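Local structure of mRNA transport regulator MTR2 (Candida albicans, 1Q42) at residues K34-S39 with E181-M186; L29-K34 with N175-G180. The protein affects mRNA transport from the nucleus to the cytoplasm, interacts with Mex67 and has an NTF2-like fold. One frame throughout, in Å; residues are numbered along the deposited sequence.

Overall arrangement
Both contacts dock the N-terminal helix 29-40 of this NTF2-like fold onto the last part of the chain. Contact 2 joins its first turns, 29-34, to residues 175-180 in the loop between strands 164-173 and 183-192; contact 1 joins its second half, 34-39, to 181-186, where that loop runs into the final strand. Their centres lie about 8 Å apart, and Lys34 belongs to both helix segments. Successive parts of the helix thus meet successive parts of 175-186, some 140 residues away in sequence. Between the contacts, Arg35 reaches back to Val176 and Ile182 CD1 packs on Phe32 CE1, making one continuous interface from the partly exposed loop into the core.

Contact 1: K34-S39 with E181-M186; sequences KRFLAS and EIINSM
Phe36 carries the helix side of this contact, and its ring meets two side chains of the 181-186 segment, Ile183 and Met186. The sulfur of Met186 lies at the ring edge, with SD 3.4 Å from Phe36 CZ. It stands 80° off the ring normal, an edge-on Met-aromatic contact in which the sulfur probably faces the weakly positive rim of C-H bonds. Ile183 meets the neighbouring part of the ring through its outermost methyl, with CD1 3.7 Å from Phe36 CD1, the two side chains crossing at about a right angle. With CG of Phe36 anti to the backbone N (chi1 171°), the ring projects from the helix; it and the longer branch of Ile183 each reach in to bridge the 9.9 Å between their CA atoms. One turn on, Ser39 OG donates to Phe36 O at 2.7 Å, on a lone pair in the carbonyl plane, just behind the ring. On the strand side, Asn184 and Ser185 form a classic beta bulge opposite Val171, a break between Ile183 and Met186. Such packing of a helix against the inner face of the mixed sheet is as expected of the NTF2-like fold. In this buried setting Phe36 also packs on Phe123 of strand 118-129, while Met186 touches Leu170 of strand 164-173 and Leu66 of strand 66-67.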
loop_
_atom_site.group_PDB
_atom_site.type_symbol
_atom_site.label_atom_id
_atom_site.label_comp_id
_atom_site.label_asym_id
_atom_site.label_seq_id
_atom_site.Cartn_x
_atom_site.Cartn_y
_atom_site.Cartn_z
ATOM N N LYS A 34 7.949 -0.388 6.319
ATOM C CA LYS A 34 7.969 1.064 6.181
ATOM C C LYS A 34 8.056 1.485 4.716
ATOM O O LYS A 34 7.389 2.433 4.304
ATOM C CB LYS A 34 9.081 1.666 7.035
ATOM C CG LYS A 34 8.738 1.577 8.507
ATOM C CD LYS A 34 9.860 2.043 9.409
ATOM C CE LYS A 34 9.300 2.458 10.763
ATOM N NZ LYS A 34 10.346 2.563 11.807
ATOM N N ARG A 35 8.823 0.749 3.924
ATOM C CA ARG A 35 8.916 1.003 2.491
ATOM C C ARG A 35 7.580 0.739 1.778
ATOM O O ARG A 35 7.157 1.510 0.916
ATOM C CB ARG A 35 10.000 0.137 1.855
ATOM C CG ARG A 35 11.387 0.683 1.999
ATOM C CD ARG A 35 12.395 -0.040 1.130
ATOM N NE ARG A 35 12.744 -1.347 1.684
ATOM C CZ ARG A 35 12.448 -2.529 1.147
ATOM N NH1 ARG A 35 11.760 -2.635 0.007
ATOM N NH2 ARG A 35 12.843 -3.633 1.772
ATOM N N PHE A 36 6.928 -0.357 2.143
ATOM C CA PHE A 36 5.602 -0.691 1.607
ATOM C C PHE A 36 4.594 0.428 1.904
ATOM O O PHE A 36 3.928 0.941 1.012
ATOM C CB PHE A 36 5.141 -2.025 2.182
ATOM C CG PHE A 36 3.724 -2.345 1.877
ATOM C CD1 PHE A 36 3.344 -2.695 0.592
ATOM C CD2 PHE A 36 2.762 -2.256 2.861
ATOM C CE1 PHE A 36 2.022 -2.974 0.311
ATOM C CE2 PHE A 36 1.435 -2.538 2.578
ATOM C CZ PHE A 36 1.075 -2.892 1.308
ATOM N N LEU A 37 4.534 0.865 3.156
ATOM C CA LEU A 37 3.642 1.963 3.527
ATOM C C LEU A 37 3.998 3.279 2.841
ATOM O O LEU A 37 3.112 4.025 2.436
ATOM C CB LEU A 37 3.624 2.144 5.052
ATOM C CG LEU A 37 3.025 0.951 5.811
ATOM C CD1 LEU A 37 3.124 1.128 7.322
ATOM C CD2 LEU A 37 1.571 0.667 5.387
ATOM N N ALA A 38 5.286 3.586 2.712
ATOM C CA ALA A 38 5.705 4.805 1.990
ATOM C C ALA A 38 5.204 4.828 0.548
ATOM O O ALA A 38 4.833 5.888 0.012
ATOM C CB ALA A 38 7.251 4.980 2.042
ATOM N N SER A 39 5.167 3.652 -0.063
ATOM C CA SER A 39 4.680 3.490 -1.418
ATOM C C SER A 39 3.169 3.772 -1.520
ATOM O O SER A 39 2.705 4.235 -2.561
ATOM C CB SER A 39 5.056 2.112 -1.987
ATOM O OG SER A 39 4.130 1.069 -1.690
ATOM N N GLU A 181 8.878 -7.223 -7.113
ATOM C CA GLU A 181 7.560 -7.813 -6.887
ATOM C C GLU A 181 7.681 -9.088 -6.031
ATOM O O GLU A 181 7.984 -10.176 -6.536
ATOM C CB GLU A 181 6.866 -8.070 -8.231
ATOM C CG GLU A 181 6.671 -6.782 -9.037
ATOM C CD GLU A 181 5.902 -6.972 -10.335
ATOM O OE1 GLU A 181 4.965 -6.180 -10.607
ATOM O OE2 GLU A 181 6.241 -7.900 -11.096
ATOM N N ILE A 182 7.425 -8.929 -4.730
ATOM C CA ILE A 182 7.601 -9.993 -3.749
ATOM C C ILE A 182 6.356 -10.341 -2.922
ATOM O O ILE A 182 6.302 -11.410 -2.315
ATOM C CB ILE A 182 8.772 -9.658 -2.796
ATOM C CG1 ILE A 182 8.569 -8.302 -2.121
ATOM C CG2 ILE A 182 10.105 -9.708 -3.555
ATOM C CD1 ILE A 182 9.527 -8.034 -1.020
ATOM N N ILE A 183 5.360 -9.465 -2.896
ATOM C CA ILE A 183 4.150 -9.732 -2.108
ATOM C C ILE A 183 3.179 -10.616 -2.895
ATOM O O ILE A 183 2.704 -10.220 -3.959
ATOM C CB ILE A 183 3.467 -8.416 -1.680
ATOM C CG1 ILE A 183 4.431 -7.561 -0.839
ATOM C CG2 ILE A 183 2.189 -8.734 -0.883
ATOM C CD1 ILE A 183 3.961 -6.137 -0.545
ATOM N N ASN A 184 2.921 -11.823 -2.374
ATOM C CA ASN A 184 1.997 -12.799 -2.959
ATOM C C ASN A 184 0.543 -12.568 -2.616
ATOM O O ASN A 184 -0.344 -12.922 -3.379
ATOM C CB ASN A 184 2.364 -14.219 -2.512
ATOM C CG ASN A 184 3.810 -14.557 -2.826
ATOM O OD1 ASN A 184 4.668 -14.592 -1.930
ATOM N ND2 ASN A 184 4.098 -14.734 -4.098
ATOM N N SER A 185 0.296 -11.999 -1.448
ATOM C CA SER A 185 -1.066 -11.673 -1.040
ATOM C C SER A 185 -1.079 -10.506 -0.069
ATOM O O SER A 185 -0.159 -10.353 0.726
ATOM C CB SER A 185 -1.783 -12.891 -0.442
ATOM O OG SER A 185 -1.248 -13.292 0.796
ATOM N N MET A 186 -2.115 -9.678 -0.183
ATOM C CA MET A 186 -2.328 -8.529 0.701
ATOM C C MET A 186 -3.798 -8.479 1.094
ATOM O O MET A 186 -4.690 -8.517 0.241
ATOM C CB MET A 186 -1.932 -7.204 0.043
ATOM C CG MET A 186 -2.284 -5.960 0.891
ATOM S SD MET A 186 -1.749 -4.444 0.131
ATOM C CE MET A 186 -2.918 -4.274 -1.174
#

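Contact 2: L29-K34 with N175-G180; sequences LEPFLK and NVMQDG
Val176 and Phe32 bury the most surface here, and they meet as methyl on ring. Val176 CG2 sits over one face of the phenyl group, 3.4 Å from the Phe32 ring centroid and 18° off the ring normal, a CH-pi contact. The methyl is displaced toward the root of the ring, where CG2 comes within 3.2 Å of Phe32 CG. That is unusually short for two carbons, and with chi1 of the valine off a staggered value the exact closeness is doubtful. The other branch of Val176 lies lower on the side chain, CG1 being 4.0 Å from Phe32 CB. A chi1 of 160° sets CG of Phe32 anti to its own nitrogen and swings the ring out from the helix to receive the valine.

Met177 makes the third contribution, at the more exposed margin. Its chain bends at chi2 and chi3, and these bends carry the terminal methyl back to the helix, where CE rests 3.9 Å from Pro31 CB. Only this methyl touches the proline, alongside its CB and CG.

In the loop, Gln178 NE2 donates at 2.9 Å to a lone pair of Asn175 O in its carbonyl plane, tying together the residues on either side of Val176 and Met177, although the oxygen lies 24° out of the plane of the Gln178 amide. On the far side of the helix, Lys34 NZ and Glu30 OE2 form a salt bridge at 2.9 Å. Phe32 continues inward onto Leu170 and Val172 of strand 164-173, and Val176 rests on Phe119 of strand 118-129, so the connection between strands 164-173 and 183-192 packs against the first turns of helix 29-40 at the edge of the NTF2-like core.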
loop_
_atom_site.group_PDB
_atom_site.type_symbol
_atom_site.label_atom_id
_atom_site.label_comp_id
_atom_site.label_asym_id
_atom_site.label_seq_id
_atom_site.Cartn_x
_atom_site.Cartn_y
_atom_site.Cartn_z
ATOM N N LEU A 29 12.535 -6.948 8.533
ATOM C CA LEU A 29 11.085 -6.835 8.421
ATOM C C LEU A 29 10.577 -5.400 8.581
ATOM O O LEU A 29 9.762 -4.945 7.783
ATOM C CB LEU A 29 10.386 -7.753 9.435
ATOM C CG LEU A 29 9.301 -8.689 8.899
ATOM C CD1 LEU A 29 8.473 -9.244 10.059
ATOM C CD2 LEU A 29 8.414 -7.989 7.891
ATOM N N GLU A 30 11.052 -4.686 9.597
ATOM C CA GLU A 30 10.545 -3.333 9.850
ATOM C C GLU A 30 10.824 -2.336 8.709
ATOM O O GLU A 30 9.926 -1.598 8.317
ATOM C CB GLU A 30 11.033 -2.779 11.187
ATOM C CG GLU A 30 10.411 -1.434 11.547
ATOM C CD GLU A 30 10.532 -1.086 13.024
ATOM O OE1 GLU A 30 10.715 -2.003 13.858
ATOM O OE2 GLU A 30 10.439 0.119 13.354
ATOM N N PRO A 31 12.051 -2.285 8.188
ATOM C CA PRO A 31 12.326 -1.448 7.011
ATOM C C PRO A 31 11.472 -1.814 5.798
ATOM O O PRO A 31 11.039 -0.902 5.099
ATOM C CB PRO A 31 13.818 -1.689 6.721
ATOM C CG PRO A 31 14.370 -2.392 7.893
ATOM C CD PRO A 31 13.256 -2.986 8.666
ATOM N N PHE A 32 11.228 -3.108 5.562
ATOM C CA PHE A 32 10.375 -3.534 4.449
ATOM C C PHE A 32 8.958 -2.992 4.590
ATOM O O PHE A 32 8.399 -2.480 3.626
ATOM C CB PHE A 32 10.320 -5.060 4.329
ATOM C CG PHE A 32 9.126 -5.563 3.550
ATOM C CD1 PHE A 32 9.016 -5.312 2.186
ATOM C CD2 PHE A 32 8.119 -6.284 4.178
ATOM C CE1 PHE A 32 7.912 -5.775 1.454
ATOM C CE2 PHE A 32 7.018 -6.747 3.450
ATOM C CZ PHE A 32 6.921 -6.484 2.090
ATOM N N LEU A 33 8.389 -3.102 5.785
ATOM C CA LEU A 33 7.023 -2.607 6.026
ATOM C C LEU A 33 6.933 -1.103 5.852
ATOM O O LEU A 33 5.958 -0.595 5.299
ATOM C CB LEU A 33 6.519 -3.007 7.417
ATOM C CG LEU A 33 6.331 -4.502 7.653
ATOM C CD1 LEU A 33 5.863 -4.768 9.086
ATOM C CD2 LEU A 33 5.351 -5.135 6.647
ATOM N N LYS A 34 7.949 -0.388 6.319
ATOM C CA LYS A 34 7.969 1.064 6.181
ATOM C C LYS A 34 8.056 1.485 4.716
ATOM O O LYS A 34 7.389 2.433 4.304
ATOM C CB LYS A 34 9.081 1.666 7.035
ATOM C CG LYS A 34 8.738 1.577 8.507
ATOM C CD LYS A 34 9.860 2.043 9.409
ATOM C CE LYS A 34 9.300 2.458 10.763
ATOM N NZ LYS A 34 10.346 2.563 11.807
ATOM N N ASN A 175 13.034 -13.140 0.459
ATOM C CA ASN A 175 14.037 -12.096 0.262
ATOM C C ASN A 175 13.377 -10.730 0.201
ATOM O O ASN A 175 13.025 -10.234 -0.871
ATOM C CB ASN A 175 14.870 -12.382 -0.987
ATOM C CG ASN A 175 15.719 -13.635 -0.837
ATOM O OD1 ASN A 175 15.791 -14.468 -1.747
ATOM N ND2 ASN A 175 16.358 -13.781 0.319
ATOM N N VAL A 176 13.230 -10.133 1.380
ATOM C CA VAL A 176 12.381 -8.967 1.581
ATOM C C VAL A 176 13.132 -7.639 1.424
ATOM O O VAL A 176 12.513 -6.572 1.424
ATOM C CB VAL A 176 11.683 -9.054 2.971
ATOM C CG1 VAL A 176 12.495 -8.353 4.076
ATOM C CG2 VAL A 176 10.280 -8.507 2.885
ATOM N N MET A 177 14.455 -7.711 1.288
ATOM C CA MET A 177 15.289 -6.532 1.060
ATOM C C MET A 177 15.624 -6.468 -0.440
ATOM O O MET A 177 16.784 -6.311 -0.833
ATOM C CB MET A 177 16.560 -6.609 1.939
ATOM C CG MET A 177 16.989 -5.276 2.582
ATOM S SD MET A 177 16.693 -5.176 4.384
ATOM C CE MET A 177 14.965 -4.623 4.435
ATOM N N GLN A 178 14.588 -6.585 -1.272
ATOM C CA GLN A 178 14.759 -6.728 -2.719
ATOM C C GLN A 178 14.139 -5.596 -3.536
ATOM O O GLN A 178 14.655 -5.255 -4.601
ATOM C CB GLN A 178 14.187 -8.068 -3.185
ATOM C CG GLN A 178 15.172 -9.219 -3.070
ATOM C CD GLN A 178 14.774 -10.413 -3.915
ATOM O OE1 GLN A 178 15.536 -10.844 -4.780
ATOM N NE2 GLN A 178 13.581 -10.947 -3.673
ATOM N N ASP A 179 13.025 -5.043 -3.057
ATOM C CA ASP A 179 12.359 -3.897 -3.692
ATOM C C ASP A 179 11.575 -4.224 -4.979
ATOM O O ASP A 179 10.945 -3.331 -5.554
ATOM C CB ASP A 179 13.356 -2.742 -3.940
ATOM C CG ASP A 179 13.201 -1.612 -2.937
ATOM O OD1 ASP A 179 12.094 -1.032 -2.869
ATOM O OD2 ASP A 179 14.128 -1.236 -2.177
ATOM N N GLY A 180 11.587 -5.485 -5.412
ATOM C CA GLY A 180 10.841 -5.908 -6.588
ATOM C C GLY A 180 9.461 -6.438 -6.217
ATOM O O GLY A 180 8.937 -6.149 -5.135
#